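Local coordinates for protein tryptophan halogenase superfamily (Brevundimonas sp. BAL3, PDB 6FRL) that is a flavin-dependent halogenase that prefers bromination over chlorination, probably using reduced flavin, oxygen and halide to halogenate an aromatic substrate, at residues Asp8-Val14 with Phe369-Phe374; Arg364-Leu368 with Glu381-Thr386. All blocks are in the same frame, centred on the assembly; numbering follows the deposited sequence.

Contact 1. Residues Asp8-Val14 with Phe369-Phe374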
loop_
_atom_site.group_PDB
_atom_site.type_symbol
_atom_site.label_atom_id
_atom_site.label_comp_id
_atom_site.label_asym_id
_atom_site.label_seq_id
_atom_site.Cartn_x
_atom_site.Cartn_y
_atom_site.Cartn_z
ATOM N N ASP B 8 -32.123 -15.783 -9.833
ATOM C CA ASP B 8 -30.770 -15.149 -10.070
ATOM C C ASP B 8 -30.660 -13.723 -9.479
ATOM O O ASP B 8 -31.294 -12.766 -9.986
ATOM C CB ASP B 8 -30.445 -15.097 -11.562
ATOM C CG ASP B 8 -28.949 -15.172 -11.850
ATOM O OD1 ASP B 8 -28.111 -14.791 -11.013
ATOM O OD2 ASP B 8 -28.592 -15.642 -12.946
ATOM N N PRO B 9 -29.842 -13.563 -8.414
ATOM C CA PRO B 9 -29.791 -12.237 -7.779
ATOM C C PRO B 9 -29.075 -11.132 -8.618
ATOM O O PRO B 9 -29.215 -9.979 -8.315
ATOM C CB PRO B 9 -29.091 -12.506 -6.448
ATOM C CG PRO B 9 -28.410 -13.827 -6.604
ATOM C CD PRO B 9 -28.787 -14.453 -7.897
ATOM N N ARG B 10 -28.283 -11.513 -9.619
ATOM C CA ARG B 10 -27.809 -10.667 -10.730
ATOM C C ARG B 10 -28.498 -9.295 -10.932
ATOM O O ARG B 10 -29.722 -9.221 -11.105
ATOM C CB ARG B 10 -27.963 -11.489 -12.040
ATOM C CG ARG B 10 -27.035 -11.110 -13.178
ATOM C CD ARG B 10 -27.369 -11.864 -14.486
ATOM N NE ARG B 10 -27.037 -13.295 -14.479
ATOM C CZ ARG B 10 -25.800 -13.803 -14.439
ATOM N NH1 ARG B 10 -24.723 -13.014 -14.392
ATOM N NH2 ARG B 10 -25.624 -15.126 -14.441
ATOM N N ILE B 11 -27.702 -8.217 -10.929
ATOM C CA ILE B 11 -28.179 -6.883 -11.391
ATOM C C ILE B 11 -28.532 -6.975 -12.899
ATOM O O ILE B 11 -27.709 -7.418 -13.717
ATOM C CB ILE B 11 -27.116 -5.743 -11.187
ATOM C CG1 ILE B 11 -26.701 -5.579 -9.713
ATOM C CG2 ILE B 11 -27.615 -4.403 -11.723
ATOM C CD1 ILE B 11 -27.763 -4.997 -8.810
ATOM N N ARG B 12 -29.742 -6.574 -13.254
ATOM C CA ARG B 12 -30.213 -6.622 -14.653
ATOM C C ARG B 12 -30.157 -5.281 -15.384
ATOM O O ARG B 12 -30.258 -5.239 -16.599
ATOM C CB ARG B 12 -31.668 -7.147 -14.686
ATOM C CG ARG B 12 -31.858 -8.512 -14.013
ATOM C CD ARG B 12 -33.286 -8.735 -13.589
ATOM N NE ARG B 12 -33.731 -7.780 -12.567
ATOM C CZ ARG B 12 -34.960 -7.737 -12.049
ATOM N NH1 ARG B 12 -35.900 -8.619 -12.423
ATOM N NH2 ARG B 12 -35.262 -6.819 -11.138
ATOM N N SER B 13 -30.042 -4.187 -14.648
ATOM C CA SER B 13 -30.166 -2.874 -15.236
ATOM C C SER B 13 -29.485 -1.812 -14.363
ATOM O O SER B 13 -29.442 -1.945 -13.117
ATOM C CB SER B 13 -31.635 -2.521 -15.420
ATOM O OG SER B 13 -32.356 -2.573 -14.182
ATOM N N VAL B 14 -28.956 -0.776 -15.024
ATOM C CA VAL B 14 -28.255 0.311 -14.358
ATOM C C VAL B 14 -28.751 1.621 -14.940
ATOM O O VAL B 14 -28.767 1.802 -16.181
ATOM C CB VAL B 14 -26.727 0.235 -14.538
ATOM C CG1 VAL B 14 -26.036 1.434 -13.852
ATOM C CG2 VAL B 14 -26.197 -1.092 -14.004
ATOM N N PHE B 369 -18.703 -4.397 -7.354
ATOM C CA PHE B 369 -20.040 -4.445 -8.010
ATOM C C PHE B 369 -20.984 -5.397 -7.291
ATOM O O PHE B 369 -20.611 -6.527 -7.000
ATOM C CB PHE B 369 -19.995 -4.807 -9.510
ATOM C CG PHE B 369 -21.185 -4.291 -10.294
ATOM C CD1 PHE B 369 -21.210 -2.993 -10.751
ATOM C CD2 PHE B 369 -22.270 -5.114 -10.576
ATOM C CE1 PHE B 369 -22.290 -2.506 -11.471
ATOM C CE2 PHE B 369 -23.357 -4.642 -11.285
ATOM C CZ PHE B 369 -23.383 -3.336 -11.727
ATOM N N PRO B 370 -22.181 -4.927 -6.977
ATOM C CA PRO B 370 -23.064 -5.720 -6.142
ATOM C C PRO B 370 -24.001 -6.639 -6.941
ATOM O O PRO B 370 -24.038 -6.580 -8.170
ATOM C CB PRO B 370 -23.908 -4.630 -5.459
ATOM C CG PRO B 370 -24.108 -3.622 -6.552
ATOM C CD PRO B 370 -22.808 -3.638 -7.354
ATOM N N ASP B 371 -24.735 -7.479 -6.209
ATOM C CA ASP B 371 -25.974 -8.074 -6.675
ATOM C C ASP B 371 -27.194 -7.422 -5.950
ATOM O O ASP B 371 -27.050 -6.439 -5.184
ATOM C CB ASP B 371 -25.944 -9.606 -6.570
ATOM C CG ASP B 371 -26.018 -10.127 -5.144
ATOM O OD1 ASP B 371 -26.447 -9.401 -4.185
ATOM O OD2 ASP B 371 -25.613 -11.288 -4.993
ATOM N N ARG B 372 -28.391 -7.953 -6.227
ATOM C CA ARG B 372 -29.638 -7.328 -5.815
ATOM C C ARG B 372 -29.947 -7.446 -4.341
ATOM O O ARG B 372 -30.874 -6.774 -3.887
ATOM C CB ARG B 372 -30.800 -7.856 -6.638
ATOM C CG ARG B 372 -30.765 -7.351 -8.082
ATOM C CD ARG B 372 -31.711 -8.128 -8.965
ATOM N NE ARG B 372 -33.051 -8.116 -8.429
ATOM C CZ ARG B 372 -34.043 -8.899 -8.848
ATOM N NH1 ARG B 372 -33.866 -9.761 -9.829
ATOM N NH2 ARG B 372 -35.239 -8.811 -8.279
ATOM N N ARG B 373 -29.184 -8.277 -3.627
ATOM C CA ARG B 373 -29.220 -8.336 -2.162
ATOM C C ARG B 373 -28.507 -7.168 -1.489
ATOM O O ARG B 373 -28.742 -6.922 -0.304
ATOM C CB ARG B 373 -28.605 -9.650 -1.625
ATOM C CG ARG B 373 -29.272 -10.918 -2.131
ATOM C CD ARG B 373 -28.839 -12.141 -1.317
ATOM N NE ARG B 373 -27.387 -12.318 -1.181
ATOM C CZ ARG B 373 -26.545 -12.685 -2.158
ATOM N NH1 ARG B 373 -26.972 -12.877 -3.401
ATOM N NH2 ARG B 373 -25.243 -12.828 -1.894
ATOM N N PHE B 374 -27.610 -6.483 -2.213
ATOM C CA PHE B 374 -26.895 -5.309 -1.698
ATOM C C PHE B 374 -26.329 -5.548 -0.286
ATOM O O PHE B 374 -26.608 -4.805 0.685
ATOM C CB PHE B 374 -27.793 -4.056 -1.792
ATOM C CG PHE B 374 -27.915 -3.507 -3.185
ATOM C CD1 PHE B 374 -28.917 -3.973 -4.053
ATOM C CD2 PHE B 374 -27.008 -2.545 -3.655
ATOM C CE1 PHE B 374 -29.023 -3.486 -5.354
ATOM C CE2 PHE B 374 -27.105 -2.051 -4.957
ATOM C CZ PHE B 374 -28.116 -2.537 -5.813
HETATM O O HOH W 1 -25.056 -8.505 -10.158
#
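The guanidinium groups of Arg-12 and Arg-372 lie flat on each other, their planes 6° apart and their centres 3.5 Å from one another: NH1 of Arg-372 sits over the middle of the Arg-12 group, and NH2 of Arg-12 over the middle of the Arg-372 group. The stack joins the lead-in to strand 13-17, the first strand of the Rossmann-type sheet, to the Asx turn and type I beta turn that start at Asp-371. Asp-218 forms a salt bridge with Arg-12 NE and also touches the Arg-372 side chain, which probably offsets some of the like charge. At the edge of the Arg-372 group is the backbone O of Arg-10; the edge of the Arg-373 guanidinium is met by the ring of Pro-9, CG lying 3.6 Å from NH1. The edge of the Phe-369 ring receives Val-14 CG2, and Pro-370 CD covers part of one of its faces. Asp-371 serves two more flat groups, its O lying over one face of the Phe-374 ring and its OD1 over one face of the Arg-373 guanidinium, both toward the rim.

Ile-11 packs against both Phe-369 and Phe-374. Its CG1, beside the backbone N (chi1 -59°), lies 3.8 Å from Phe-369 CE2, and its CD1 lies 3.9 Å from Phe-374 CZ. The turn itself is braced by Asp-371, whose OD1 accepts from Arg-373 N and whose OD2 forms a 2.6 Å salt bridge with Arg-373 NH1. Arg-373 also pairs with Asp-462 of the second subunit. A water bridges the backbones, accepting from Ile-11 N and donating to Pro-370 O. The direct backbone link is Arg-372 N to Pro-9 O, 3.0 Å long, with the donor 36° out of the carbonyl plane.

Contact 2. Residues Arg364-Leu368 with Glu381-Thr386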
loop_
_atom_site.group_PDB
_atom_site.type_symbol
_atom_site.label_atom_id
_atom_site.label_comp_id
_atom_site.label_asym_id
_atom_site.label_seq_id
_atom_site.Cartn_x
_atom_site.Cartn_y
_atom_site.Cartn_z
ATOM N N ARG B 364 -13.684 1.526 -8.100
ATOM C CA ARG B 364 -14.200 0.958 -6.861
ATOM C C ARG B 364 -15.581 0.270 -7.061
ATOM O O ARG B 364 -15.805 -0.824 -6.531
ATOM C CB ARG B 364 -14.230 2.058 -5.801
ATOM C CG ARG B 364 -14.457 1.622 -4.386
ATOM C CD ARG B 364 -14.318 2.826 -3.444
ATOM N NE ARG B 364 -12.907 3.214 -3.307
ATOM C CZ ARG B 364 -12.365 4.388 -3.636
ATOM N NH1 ARG B 364 -13.093 5.400 -4.107
ATOM N NH2 ARG B 364 -11.048 4.559 -3.445
ATOM N N LEU B 365 -16.460 0.885 -7.846
ATOM C CA LEU B 365 -17.763 0.314 -8.167
ATOM C C LEU B 365 -17.631 -1.022 -8.874
ATOM O O LEU B 365 -18.336 -1.984 -8.522
ATOM C CB LEU B 365 -18.594 1.265 -9.052
ATOM C CG LEU B 365 -19.943 0.748 -9.564
ATOM C CD1 LEU B 365 -20.789 0.162 -8.452
ATOM C CD2 LEU B 365 -20.686 1.856 -10.267
ATOM N N LYS B 366 -16.754 -1.070 -9.881
ATOM C CA LYS B 366 -16.422 -2.339 -10.554
ATOM C C LYS B 366 -15.810 -3.397 -9.613
ATOM O O LYS B 366 -16.250 -4.545 -9.603
ATOM C CB LYS B 366 -15.502 -2.096 -11.757
ATOM C CG LYS B 366 -16.182 -1.300 -12.876
ATOM C CD LYS B 366 -15.398 -1.308 -14.184
ATOM C CE LYS B 366 -14.155 -0.431 -14.108
ATOM N NZ LYS B 366 -13.318 -0.639 -15.315
ATOM N N ALA B 367 -14.827 -3.014 -8.807
ATOM C CA ALA B 367 -14.192 -3.973 -7.861
ATOM C C ALA B 367 -15.177 -4.538 -6.791
ATOM O O ALA B 367 -15.016 -5.668 -6.315
ATOM C CB ALA B 367 -12.966 -3.322 -7.196
ATOM N N LEU B 368 -16.184 -3.739 -6.431
ATOM C CA LEU B 368 -17.187 -4.116 -5.436
ATOM C C LEU B 368 -18.581 -4.187 -6.038
ATOM O O LEU B 368 -19.556 -4.079 -5.296
ATOM C CB LEU B 368 -17.168 -3.132 -4.242
ATOM C CG LEU B 368 -15.847 -2.990 -3.479
ATOM C CD1 LEU B 368 -15.844 -1.777 -2.556
ATOM C CD2 LEU B 368 -15.540 -4.244 -2.677
ATOM N N GLU B 381 -17.401 -1.279 3.018
ATOM C CA GLU B 381 -16.071 -1.137 2.426
ATOM C C GLU B 381 -15.994 0.015 1.405
ATOM O O GLU B 381 -15.088 0.810 1.467
ATOM C CB GLU B 381 -15.622 -2.465 1.777
ATOM C CG GLU B 381 -14.205 -2.485 1.192
ATOM C CD GLU B 381 -13.090 -2.248 2.225
ATOM O OE1 GLU B 381 -11.969 -1.907 1.763
ATOM O OE2 GLU B 381 -13.349 -2.329 3.471
ATOM N N PHE B 382 -16.948 0.093 0.474
ATOM C CA PHE B 382 -17.003 1.191 -0.510
ATOM C C PHE B 382 -17.057 2.525 0.210
ATOM O O PHE B 382 -16.318 3.441 -0.130
ATOM C CB PHE B 382 -18.206 1.037 -1.450
ATOM C CG PHE B 382 -18.257 2.044 -2.590
ATOM C CD1 PHE B 382 -18.678 3.358 -2.379
ATOM C CD2 PHE B 382 -17.964 1.658 -3.890
ATOM C CE1 PHE B 382 -18.737 4.267 -3.435
ATOM C CE2 PHE B 382 -18.029 2.572 -4.951
ATOM C CZ PHE B 382 -18.415 3.875 -4.721
ATOM N N ASN B 383 -17.910 2.625 1.211
ATOM C CA ASN B 383 -18.087 3.888 1.946
ATOM C C ASN B 383 -16.853 4.268 2.707
ATOM O O ASN B 383 -16.469 5.454 2.708
ATOM C CB ASN B 383 -19.338 3.861 2.849
ATOM C CG ASN B 383 -20.627 3.981 2.045
ATOM O OD1 ASN B 383 -20.649 4.626 0.991
ATOM N ND2 ASN B 383 -21.715 3.348 2.534
ATOM N N ASP B 384 -16.195 3.261 3.281
ATOM C CA ASP B 384 -14.960 3.473 4.038
ATOM C C ASP B 384 -13.784 3.918 3.148
ATOM O O ASP B 384 -13.094 4.883 3.459
ATOM C CB ASP B 384 -14.594 2.227 4.871
ATOM C CG ASP B 384 -13.474 2.520 5.873
ATOM O OD1 ASP B 384 -13.671 3.331 6.804
ATOM O OD2 ASP B 384 -12.376 1.968 5.700
ATOM N N GLN B 385 -13.567 3.226 2.037
ATOM C CA GLN B 385 -12.497 3.607 1.106
ATOM C C GLN B 385 -12.717 5.051 0.634
ATOM O O GLN B 385 -11.811 5.880 0.724
ATOM C CB GLN B 385 -12.425 2.650 -0.110
ATOM C CG GLN B 385 -12.028 1.217 0.193
ATOM C CD GLN B 385 -11.882 0.327 -1.055
ATOM O OE1 GLN B 385 -11.767 0.802 -2.196
ATOM N NE2 GLN B 385 -11.881 -0.994 -0.830
ATOM N N THR B 386 -13.925 5.340 0.143
ATOM C CA THR B 386 -14.271 6.663 -0.418
ATOM C C THR B 386 -14.020 7.817 0.567
ATOM O O THR B 386 -13.417 8.841 0.216
ATOM C CB THR B 386 -15.750 6.680 -0.904
ATOM O OG1 THR B 386 -16.001 5.564 -1.787
ATOM C CG2 THR B 386 -16.081 7.989 -1.616
HETATM O O HOH W 2 -15.835 6.338 -4.413
#
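Arg-364 reaches across from helix 354-367 and touches three residues of helix 376-402 with different parts of its chain. The chain leaves the helix extended through chi2 and brings CD over one face of the Phe-382 ring, in a CH-pi contact 4.0 Å from the centroid and 18° off the ring normal. The bend at chi3 then stands the guanidinium nearly upright to that ring, their planes 86° apart. Arg-364 and Gln-385 run past each other in opposite directions, again with flat groups almost perpendicular, and NE donates to Gln-385 OE1 at 2.9 Å. This acceptor lies within 1° of the guanidinium plane. The other end of the amide is fixed as well: Gln-385 NE2 gives a nearly straight bond to Glu-381 OE1, 2.8 Å long, so both amide ends are used and its rotation is set. On the far part of the arginine, a water accepts from NH1 and donates to Thr-386 OG1, which itself donates to Phe-382 O. Arg-364 NH2 is paired with Glu-389. Replacing Arg-364 with a leucine would probably leave Gln-385 OE1 without its donor and take this countercharge from Glu-389.

Nearer the end of helix 354-367, Leu-368, the first residue past it, sets CD1 3.8 Å from Phe-382 CB. These contacts pack helix 354-367 against helix 376-402, the next helix in the chain. Phe-382 also meets Trp-333 of strand 333-334 edge-to-face, Lys-366 lies against helix 20-33, and Leu-368 packs on Gln-436 of the second subunit.

Overall arrangement
The contacts are interleaved in sequence: segment 364-368 of contact 2 runs directly into segment 369-374 of contact 1, and helix 376-402 then carries 381-386, while 8-14 comes from the far N-terminal end. Their centres are about 16 Å apart, and the segments meet only through this continuity. Contact 1 lies about 31 Å from the centre of the chain and contact 2 about 19 Å, on the same side of it. Trp-333, on the edge strand 333-334, touches residues of both. The second subunit reaches both, which places this region at the dimer interface. The Gly-18, Gly-20, Gly-23 pattern, consistent with a Rossmann-type flavin site, follows closely after segment 8-14.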